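Local coordinates for proteasome accessory factor B/C (PafBC) (Paenarthrobacter aurescens, PDB 6SJ9), which probably binds DNA through winged helix-turn-helix domains and regulates transcription in the bacterial response to DNA damage, at residues Ala105-Arg110 / Arg577-Gly582; Arg341-Glu346 / Tyr604-Ala609; Glu583-Val588 / Glu619-Asp624. All blocks are in the same frame, centred on the assembly; numbering follows the deposited sequence.

Overall arrangement
Three contacts show how one loop can tie distant parts of a multidomain regulator together. Contact 1 sets helix 95-118 against loop 577-582, and its centre lies about 14 Å from the centre of contact 2, where F579 O probably accepts a hydrogen bond from R343 NH1 at 2.8 Å. The same loop runs on into contact 3, also about 14 Å from contact 1 between centres. Contacts 2 and 3 are about 13 Å apart between centres and share a sheet: E606 N approaches E619 O at 2.7 Å, a probable hydrogen bond just ahead of strand 607-610, the neighbour of strand 616-622. The potassium ion is held by other residues, L16, T18, I81, K83 and S85.

Contact 1 of 3, residues Ala105-Arg110 / Arg577-Gly582; sequences AQLWER and RLFTPG
L107 and R110, one helical turn apart, receive L578 and F579 in an example of a loop docking on a helix by mixed apolar and polar means. The close-packed part is built on buried L107 and F579. L107 CD2 comes in at the edge of the phenyl ring, 3.6 Å from F579 CE1, while L107 CB meets L578 CD1 at 3.9 Å. On the more open side lies partly exposed R110. Its NE donates to L578 O at 2.8 Å, a nearly straight bond (166°) leaving in the plane of the guanidinium. The chain bends at chi3 (65°), which sets the guanidinium nearly parallel to the ring, the planes 16° apart, F579 CD2 lying over one of its faces toward the rim. A leucine here would probably leave L578 O without this donor and the edge of the F579 ring without the guanidinium face beside it. L578, partly exposed too, has its side chain about 4 Å from a thiocyanate ion, probably from the crystallisation liquor. Farther out, L107 also rests on L440, F579 touches T344 and Y604, and Q106 NE2 bonds to I387 O, so that helix 95-118 and the loop leading into strand 586-592 meet beside helices 427-441 and 378-389.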
loop_
_atom_site.group_PDB
_atom_site.type_symbol
_atom_site.label_atom_id
_atom_site.label_comp_id
_atom_site.label_asym_id
_atom_site.label_seq_id
_atom_site.Cartn_x
_atom_site.Cartn_y
_atom_site.Cartn_z
ATOM N N ALA A 105 -1.334 3.162 4.282
ATOM C CA ALA A 105 -0.761 3.705 3.052
ATOM C C ALA A 105 -1.137 2.853 1.871
ATOM O O ALA A 105 -1.335 3.373 0.761
ATOM C CB ALA A 105 0.784 3.798 3.188
ATOM N N GLN A 106 -1.282 1.533 2.092
ATOM C CA GLN A 106 -1.729 0.693 1.003
ATOM C C GLN A 106 -3.160 0.998 0.633
ATOM O O GLN A 106 -3.537 0.938 -0.560
ATOM C CB GLN A 106 -1.600 -0.782 1.375
ATOM C CG GLN A 106 -0.169 -1.279 1.488
ATOM C CD GLN A 106 -0.108 -2.823 1.705
ATOM O OE1 GLN A 106 -0.574 -3.615 0.845
ATOM N NE2 GLN A 106 0.486 -3.245 2.822
ATOM N N LEU A 107 -4.009 1.285 1.634
ATOM C CA LEU A 107 -5.392 1.608 1.253
ATOM C C LEU A 107 -5.454 2.908 0.472
ATOM O O LEU A 107 -6.218 3.022 -0.481
ATOM C CB LEU A 107 -6.287 1.696 2.488
ATOM C CG LEU A 107 -6.390 0.397 3.319
ATOM C CD1 LEU A 107 -7.538 0.563 4.275
ATOM C CD2 LEU A 107 -6.586 -0.942 2.476
ATOM N N TRP A 108 -4.681 3.916 0.904
ATOM C CA TRP A 108 -4.709 5.213 0.242
ATOM C C TRP A 108 -4.346 5.049 -1.230
ATOM O O TRP A 108 -4.983 5.623 -2.125
ATOM C CB TRP A 108 -3.716 6.182 0.916
ATOM C CG TRP A 108 -3.384 7.293 -0.049
ATOM C CD1 TRP A 108 -2.234 7.451 -0.751
ATOM C CD2 TRP A 108 -4.241 8.383 -0.428
ATOM N NE1 TRP A 108 -2.317 8.568 -1.547
ATOM C CE2 TRP A 108 -3.538 9.161 -1.362
ATOM C CE3 TRP A 108 -5.545 8.757 -0.081
ATOM C CZ2 TRP A 108 -4.077 10.301 -1.963
ATOM C CZ3 TRP A 108 -6.097 9.913 -0.667
ATOM C CH2 TRP A 108 -5.352 10.674 -1.606
ATOM N N GLU A 109 -3.282 4.278 -1.480
ATOM C CA GLU A 109 -2.805 4.077 -2.836
ATOM C C GLU A 109 -3.902 3.504 -3.711
ATOM O O GLU A 109 -4.123 3.998 -4.822
ATOM C CB GLU A 109 -1.564 3.172 -2.802
ATOM C CG GLU A 109 -1.151 2.636 -4.152
ATOM C CD GLU A 109 0.268 2.084 -4.141
ATOM O OE1 GLU A 109 1.227 2.804 -3.783
ATOM O OE2 GLU A 109 0.421 0.899 -4.456
ATOM N N ARG A 110 -4.677 2.526 -3.200
ATOM C CA ARG A 110 -5.781 2.006 -4.027
ATOM C C ARG A 110 -6.838 3.065 -4.257
ATOM O O ARG A 110 -7.414 3.174 -5.354
ATOM C CB ARG A 110 -6.428 0.755 -3.405
ATOM C CG ARG A 110 -5.501 -0.449 -3.325
ATOM C CD ARG A 110 -6.261 -1.679 -2.987
ATOM N NE ARG A 110 -7.222 -2.042 -4.047
ATOM C CZ ARG A 110 -6.923 -2.786 -5.115
ATOM N NH1 ARG A 110 -5.688 -3.247 -5.293
ATOM N NH2 ARG A 110 -7.839 -3.019 -6.021
ATOM N N ARG A 577 -14.146 -2.477 0.634
ATOM C CA ARG A 577 -14.664 -1.493 -0.296
ATOM C C ARG A 577 -13.643 -1.033 -1.340
ATOM O O ARG A 577 -14.036 -0.705 -2.467
ATOM C CB ARG A 577 -15.194 -0.293 0.477
ATOM C CG ARG A 577 -16.552 -0.536 1.043
ATOM C CD ARG A 577 -16.964 0.686 1.907
ATOM N NE ARG A 577 -16.285 0.681 3.203
ATOM C CZ ARG A 577 -16.605 1.498 4.216
ATOM N NH1 ARG A 577 -17.605 2.375 4.079
ATOM N NH2 ARG A 577 -15.948 1.425 5.374
ATOM N N LEU A 578 -12.358 -0.931 -0.992
ATOM C CA LEU A 578 -11.356 -0.511 -1.971
ATOM C C LEU A 578 -10.859 -1.661 -2.826
ATOM O O LEU A 578 -9.893 -1.472 -3.577
ATOM C CB LEU A 578 -10.136 0.132 -1.270
ATOM C CG LEU A 578 -10.479 1.483 -0.661
ATOM C CD1 LEU A 578 -9.310 2.078 0.116
ATOM C CD2 LEU A 578 -10.877 2.408 -1.844
ATOM N N PHE A 579 -11.414 -2.860 -2.667
ATOM C CA PHE A 579 -10.914 -4.034 -3.361
ATOM C C PHE A 579 -11.922 -4.705 -4.315
ATOM O O PHE A 579 -11.564 -5.693 -4.985
ATOM C CB PHE A 579 -10.397 -5.033 -2.321
ATOM C CG PHE A 579 -9.190 -4.535 -1.541
ATOM C CD1 PHE A 579 -9.351 -3.813 -0.385
ATOM C CD2 PHE A 579 -7.901 -4.721 -2.034
ATOM C CE1 PHE A 579 -8.273 -3.362 0.355
ATOM C CE2 PHE A 579 -6.770 -4.303 -1.289
ATOM C CZ PHE A 579 -6.959 -3.602 -0.092
ATOM N N THR A 580 -13.164 -4.236 -4.390
ATOM C CA THR A 580 -14.128 -4.849 -5.323
ATOM C C THR A 580 -13.718 -4.574 -6.766
ATOM O O THR A 580 -13.093 -3.556 -7.041
ATOM C CB THR A 580 -15.553 -4.345 -5.072
ATOM O OG1 THR A 580 -15.588 -2.920 -5.131
ATOM C CG2 THR A 580 -16.055 -4.769 -3.714
ATOM N N PRO A 581 -14.009 -5.483 -7.707
ATOM C CA PRO A 581 -13.717 -5.171 -9.121
ATOM C C PRO A 581 -14.443 -3.899 -9.510
ATOM O O PRO A 581 -15.560 -3.657 -9.052
ATOM C CB PRO A 581 -14.237 -6.388 -9.902
ATOM C CG PRO A 581 -14.984 -7.193 -8.972
ATOM C CD PRO A 581 -14.684 -6.788 -7.563
ATOM N N GLY A 582 -13.740 -3.034 -10.265
ATOM C CA GLY A 582 -14.303 -1.774 -10.735
ATOM C C GLY A 582 -15.100 -1.909 -12.045
ATOM O O GLY A 582 -14.833 -2.761 -12.892
#

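Contact 2 of 3, residues Arg341-Glu346 / Tyr604-Ala609; sequences RKRTSE and YAERTA
The carbonyl oxygen R341 O is approached by two groups: a water molecule donates to it at 2.9 Å, and Y604 CA comes within 3.4 Å in a CA-H...O contact. Y604 is the C-prime residue of the Schellman motif that ends helix 599-602, with the positive phi (51°) that the motif requires. That water also donates to A605 O, at 2.8 Å, and so bridges the two backbones. The example shows an aromatic residue at a helix end serving as a platform for a passing loop. R343 lies over one face of the tyrosine ring, its CA in a CH-pi contact 4.2 Å from the centroid of the Y604 ring, with R343 CG 3.8 Å from Y604 CG. Beyond CG the arginine chain runs extended to NE, carrying the guanidinium past the ring; NH1 reaches F579 O, its stronger partner, while R343 NH2 makes only a long salt bridge, 3.6 Å to E606 OE2, which lies in the guanidinium plane. R341 turns its own charge to D383 and D602. Segment 341-346 thus passes over Y604 and E606, within the WCX range, and leads into helix 346-360, where S345 is the N-cap, its OG accepting from Q348 N. At the far end of the ring a second water, in the ring plane and 2.7 Å from Y604 OH, donates to T344 OG1.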
loop_
_atom_site.group_PDB
_atom_site.type_symbol
_atom_site.label_atom_id
_atom_site.label_comp_id
_atom_site.label_asym_id
_atom_site.label_seq_id
_atom_site.Cartn_x
_atom_site.Cartn_y
_atom_site.Cartn_z
ATOM N N ARG A 341 -4.356 -15.286 -4.720
ATOM C CA ARG A 341 -4.862 -14.442 -3.636
ATOM C C ARG A 341 -6.209 -13.844 -4.019
ATOM O O ARG A 341 -6.371 -13.338 -5.131
ATOM C CB ARG A 341 -3.853 -13.317 -3.360
ATOM C CG ARG A 341 -4.276 -12.297 -2.279
ATOM C CD ARG A 341 -3.174 -11.153 -2.166
ATOM N NE ARG A 341 -1.918 -11.800 -1.798
ATOM C CZ ARG A 341 -0.722 -11.294 -2.097
ATOM N NH1 ARG A 341 -0.652 -10.152 -2.752
ATOM N NH2 ARG A 341 0.403 -11.922 -1.732
ATOM N N LYS A 342 -7.175 -13.898 -3.088
ATOM C CA LYS A 342 -8.492 -13.284 -3.295
ATOM C C LYS A 342 -8.451 -11.800 -2.942
ATOM O O LYS A 342 -7.641 -11.356 -2.129
ATOM C CB LYS A 342 -9.581 -13.951 -2.434
ATOM C CG LYS A 342 -9.802 -15.412 -2.662
ATOM C CD LYS A 342 -11.175 -15.838 -2.079
ATOM C CE LYS A 342 -11.481 -17.317 -2.315
ATOM N NZ LYS A 342 -12.252 -17.950 -1.192
ATOM N N ARG A 343 -9.369 -11.041 -3.548
ATOM C CA ARG A 343 -9.533 -9.625 -3.236
ATOM C C ARG A 343 -9.755 -9.418 -1.741
ATOM O O ARG A 343 -10.605 -10.059 -1.127
ATOM C CB ARG A 343 -10.704 -9.041 -4.028
ATOM C CG ARG A 343 -10.369 -8.796 -5.502
ATOM C CD ARG A 343 -11.613 -8.576 -6.355
ATOM N NE ARG A 343 -11.136 -8.487 -7.718
ATOM C CZ ARG A 343 -10.628 -7.393 -8.262
ATOM N NH1 ARG A 343 -10.597 -6.257 -7.568
ATOM N NH2 ARG A 343 -10.189 -7.432 -9.517
ATOM N N THR A 344 -8.928 -8.575 -1.155
ATOM C CA THR A 344 -8.879 -8.463 0.297
ATOM C C THR A 344 -10.228 -8.088 0.880
ATOM O O THR A 344 -10.872 -7.151 0.416
ATOM C CB THR A 344 -7.824 -7.426 0.629
ATOM O OG1 THR A 344 -6.641 -7.826 -0.076
ATOM C CG2 THR A 344 -7.547 -7.366 2.168
ATOM N N SER A 345 -10.650 -8.817 1.898
ATOM C CA SER A 345 -11.911 -8.582 2.591
ATOM C C SER A 345 -11.714 -7.793 3.891
ATOM O O SER A 345 -10.614 -7.606 4.388
ATOM C CB SER A 345 -12.587 -9.918 2.935
ATOM O OG SER A 345 -11.749 -10.640 3.823
ATOM N N GLU A 346 -12.831 -7.361 4.455
ATOM C CA GLU A 346 -12.799 -6.717 5.769
ATOM C C GLU A 346 -12.313 -7.685 6.862
ATOM O O GLU A 346 -11.563 -7.279 7.742
ATOM C CB GLU A 346 -14.180 -6.153 6.108
ATOM C CG GLU A 346 -14.521 -4.994 5.162
ATOM C CD GLU A 346 -15.822 -4.249 5.525
ATOM O OE1 GLU A 346 -16.659 -4.850 6.213
ATOM O OE2 GLU A 346 -15.969 -3.070 5.169
ATOM N N TYR A 604 -4.796 -10.243 -7.886
ATOM C CA TYR A 604 -5.991 -11.061 -7.648
ATOM C C TYR A 604 -6.471 -11.735 -8.937
ATOM O O TYR A 604 -7.640 -11.650 -9.300
ATOM C CB TYR A 604 -7.129 -10.242 -7.014
ATOM C CG TYR A 604 -6.637 -9.178 -6.038
ATOM C CD1 TYR A 604 -6.132 -9.532 -4.791
ATOM C CD2 TYR A 604 -6.627 -7.832 -6.404
ATOM C CE1 TYR A 604 -5.636 -8.577 -3.915
ATOM C CE2 TYR A 604 -6.137 -6.865 -5.545
ATOM C CZ TYR A 604 -5.643 -7.253 -4.294
ATOM O OH TYR A 604 -5.171 -6.267 -3.472
ATOM N N ALA A 605 -5.562 -12.419 -9.616
ATOM C CA ALA A 605 -5.868 -12.999 -10.918
ATOM C C ALA A 605 -7.186 -13.772 -10.923
ATOM O O ALA A 605 -7.459 -14.581 -10.035
ATOM C CB ALA A 605 -4.732 -13.934 -11.324
ATOM N N GLU A 606 -8.006 -13.522 -11.938
ATOM C CA GLU A 606 -9.271 -14.251 -12.041
ATOM C C GLU A 606 -9.019 -15.727 -12.339
ATOM O O GLU A 606 -9.701 -16.599 -11.796
ATOM C CB GLU A 606 -10.158 -13.640 -13.136
ATOM C CG GLU A 606 -10.220 -12.100 -13.138
ATOM C CD GLU A 606 -11.056 -11.556 -11.988
ATOM O OE1 GLU A 606 -12.135 -12.134 -11.745
ATOM O OE2 GLU A 606 -10.656 -10.556 -11.343
ATOM N N ARG A 607 -8.044 -16.024 -13.194
ATOM C CA ARG A 607 -7.711 -17.391 -13.578
ATOM C C ARG A 607 -6.214 -17.477 -13.814
ATOM O O ARG A 607 -5.597 -16.523 -14.291
ATOM C CB ARG A 607 -8.406 -17.840 -14.868
ATOM C CG ARG A 607 -9.926 -17.914 -14.816
ATOM C CD ARG A 607 -10.471 -18.691 -16.054
ATOM N NE ARG A 607 -10.142 -18.032 -17.318
ATOM C CZ ARG A 607 -10.458 -18.501 -18.520
ATOM N NH1 ARG A 607 -11.110 -19.644 -18.647
ATOM N NH2 ARG A 607 -10.112 -17.825 -19.595
ATOM N N THR A 608 -5.654 -18.652 -13.565
ATOM C CA THR A 608 -4.243 -18.908 -13.823
ATOM C C THR A 608 -4.103 -20.258 -14.527
ATOM O O THR A 608 -4.984 -21.111 -14.431
ATOM C CB THR A 608 -3.396 -18.904 -12.508
ATOM O OG1 THR A 608 -3.887 -19.903 -11.607
ATOM C CG2 THR A 608 -3.436 -17.508 -11.786
ATOM N N ALA A 609 -3.023 -20.420 -15.289
ATOM C CA ALA A 609 -2.711 -21.723 -15.862
ATOM C C ALA A 609 -1.219 -21.952 -15.687
ATOM O O ALA A 609 -0.414 -21.161 -16.177
ATOM C CB ALA A 609 -3.073 -21.790 -17.349
HETATM O O HOH W 1 -8.147 -14.197 -7.313
HETATM O O HOH W 2 -4.279 -7.047 -1.058
#

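Contact 3 of 3, residues Glu583-Val588 / Glu619-Asp624; sequences EDDVLV and EVRFGD
V586 and F622, and two residues on V588 and V620, form the hydrogen-bonded pairs of an antiparallel ladder, the join of the first and third strands of a four-stranded sheet with the 2-3-1-4 order of a ferredoxin-like fold. Four backbone bonds close it, from V588 N to V620 O at 2.9 Å and V620 N to V588 O at 2.8 Å, with matching bonds in both directions between V586 and F622. Between them L587 and R621 make the non-hydrogen-bonded pair. L587 crosses E619 at a slant, L587 CD2 3.6 Å from E619 CG. On the other face V588 CG2 meets F622 CD1 at 4.0 Å. Just ahead of strand 586-592, D585 takes R621 in a salt bridge. The arginine bends at chi3 (64°), and R621 NE reaches the anti lone pair of D585 OD2 at 2.9 Å, with carboxylate and guanidinium planes 61° apart. Farther out, the carboxylate of E619 turns to R607, V588 and F622 both pack on L628 of helix 627-634, and F631 adds an edge-to-face ring contact with F622. The second shell steadies the salt bridge: G582 N also donates to D585 OD2, and R621 NH2 makes a weak bond to G582 O. The other carboxylate oxygen is tied through water, which donates to D585 OD1 at 3.0 Å and to G623 O at 3.1 Å.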
loop_
_atom_site.group_PDB
_atom_site.type_symbol
_atom_site.label_atom_id
_atom_site.label_comp_id
_atom_site.label_asym_id
_atom_site.label_seq_id
_atom_site.Cartn_x
_atom_site.Cartn_y
_atom_site.Cartn_z
ATOM N N GLU A 583 -16.096 -1.036 -12.194
ATOM C CA GLU A 583 -16.918 -1.024 -13.396
ATOM C C GLU A 583 -16.075 -0.821 -14.659
ATOM O O GLU A 583 -16.381 -1.373 -15.714
ATOM C CB GLU A 583 -17.950 0.100 -13.269
ATOM C CG GLU A 583 -18.793 0.298 -14.593
ATOM C CD GLU A 583 -19.761 -0.879 -14.856
ATOM O OE1 GLU A 583 -20.093 -1.637 -13.911
ATOM O OE2 GLU A 583 -20.157 -1.077 -16.020
ATOM N N ASP A 584 -14.992 -0.062 -14.556
ATOM C CA ASP A 584 -14.160 0.307 -15.684
ATOM C C ASP A 584 -12.965 -0.630 -15.874
ATOM O O ASP A 584 -12.090 -0.322 -16.679
ATOM C CB ASP A 584 -13.649 1.749 -15.490
ATOM C CG ASP A 584 -14.785 2.774 -15.215
ATOM O OD1 ASP A 584 -15.896 2.671 -15.772
ATOM O OD2 ASP A 584 -14.565 3.693 -14.413
ATOM N N ASP A 585 -12.890 -1.757 -15.159
ATOM C CA ASP A 585 -11.718 -2.607 -15.312
ATOM C C ASP A 585 -11.575 -3.092 -16.759
ATOM O O ASP A 585 -12.557 -3.277 -17.474
ATOM C CB ASP A 585 -11.812 -3.806 -14.375
ATOM C CG ASP A 585 -11.584 -3.436 -12.873
ATOM O OD1 ASP A 585 -11.366 -2.245 -12.533
ATOM O OD2 ASP A 585 -11.659 -4.349 -12.025
ATOM N N VAL A 586 -10.336 -3.278 -17.199
ATOM C CA VAL A 586 -10.039 -3.883 -18.485
ATOM C C VAL A 586 -9.421 -5.253 -18.212
ATOM O O VAL A 586 -8.529 -5.391 -17.370
ATOM C CB VAL A 586 -9.149 -2.975 -19.351
ATOM C CG1 VAL A 586 -8.715 -1.800 -18.573
ATOM C CG2 VAL A 586 -7.976 -3.706 -19.902
ATOM N N LEU A 587 -9.913 -6.267 -18.891
ATOM C CA LEU A 587 -9.458 -7.640 -18.699
ATOM C C LEU A 587 -8.248 -7.948 -19.582
ATOM O O LEU A 587 -8.243 -7.632 -20.774
ATOM C CB LEU A 587 -10.626 -8.583 -18.987
ATOM C CG LEU A 587 -10.487 -10.060 -18.628
ATOM C CD1 LEU A 587 -9.772 -10.846 -19.719
ATOM C CD2 LEU A 587 -9.797 -10.215 -17.251
ATOM N N VAL A 588 -7.179 -8.458 -18.981
ATOM C CA VAL A 588 -5.906 -8.646 -19.669
ATOM C C VAL A 588 -5.412 -10.051 -19.362
ATOM O O VAL A 588 -5.610 -10.553 -18.255
ATOM C CB VAL A 588 -4.858 -7.600 -19.244
ATOM C CG1 VAL A 588 -3.546 -7.867 -19.912
ATOM C CG2 VAL A 588 -5.348 -6.188 -19.543
ATOM N N GLU A 619 -4.988 -14.267 -16.053
ATOM C CA GLU A 619 -5.997 -13.322 -16.484
ATOM C C GLU A 619 -6.299 -12.367 -15.326
ATOM O O GLU A 619 -6.730 -12.811 -14.260
ATOM C CB GLU A 619 -7.226 -14.130 -16.883
ATOM C CG GLU A 619 -8.303 -13.422 -17.587
ATOM C CD GLU A 619 -9.405 -14.387 -17.937
ATOM O OE1 GLU A 619 -9.440 -14.868 -19.090
ATOM O OE2 GLU A 619 -10.195 -14.714 -17.020
ATOM N N VAL A 620 -6.027 -11.080 -15.498
ATOM C CA VAL A 620 -6.180 -10.107 -14.420
ATOM C C VAL A 620 -7.000 -8.912 -14.905
ATOM O O VAL A 620 -6.953 -8.542 -16.079
ATOM C CB VAL A 620 -4.802 -9.623 -13.872
ATOM C CG1 VAL A 620 -3.979 -10.804 -13.387
ATOM C CG2 VAL A 620 -4.048 -8.897 -14.903
ATOM N N ARG A 621 -7.671 -8.243 -13.965
ATOM C CA ARG A 621 -8.367 -6.988 -14.216
ATOM C C ARG A 621 -7.500 -5.815 -13.770
ATOM O O ARG A 621 -7.164 -5.709 -12.593
ATOM C CB ARG A 621 -9.704 -6.955 -13.474
ATOM C CG ARG A 621 -10.697 -8.036 -13.917
ATOM C CD ARG A 621 -11.882 -8.166 -12.914
ATOM N NE ARG A 621 -12.728 -6.958 -12.824
ATOM C CZ ARG A 621 -13.900 -6.800 -13.451
ATOM N NH1 ARG A 621 -14.382 -7.768 -14.238
ATOM N NH2 ARG A 621 -14.601 -5.677 -13.297
ATOM N N PHE A 622 -7.139 -4.939 -14.705
ATOM C CA PHE A 622 -6.420 -3.708 -14.410
ATOM C C PHE A 622 -7.407 -2.564 -14.350
ATOM O O PHE A 622 -8.411 -2.556 -15.085
ATOM C CB PHE A 622 -5.356 -3.406 -15.462
ATOM C CG PHE A 622 -4.104 -4.141 -15.235
ATOM C CD1 PHE A 622 -3.891 -5.363 -15.865
ATOM C CD2 PHE A 622 -3.146 -3.658 -14.372
ATOM C CE1 PHE A 622 -2.714 -6.067 -15.635
ATOM C CE2 PHE A 622 -1.974 -4.351 -14.137
ATOM C CZ PHE A 622 -1.751 -5.560 -14.759
ATOM N N GLY A 623 -7.132 -1.626 -13.435
ATOM C CA GLY A 623 -8.032 -0.514 -13.186
ATOM C C GLY A 623 -8.153 0.429 -14.360
ATOM O O GLY A 623 -9.203 1.060 -14.539
ATOM N N ASP A 624 -7.094 0.536 -15.167
ATOM C CA ASP A 624 -7.057 1.442 -16.292
ATOM C C ASP A 624 -6.028 0.889 -17.273
ATOM O O ASP A 624 -4.938 0.473 -16.870
ATOM C CB ASP A 624 -6.666 2.869 -15.855
ATOM C CG ASP A 624 -6.718 3.876 -17.022
ATOM O OD1 ASP A 624 -7.798 4.493 -17.207
ATOM O OD2 ASP A 624 -5.712 4.030 -17.771
HETATM O O HOH W 3 -11.757 0.693 -12.895
#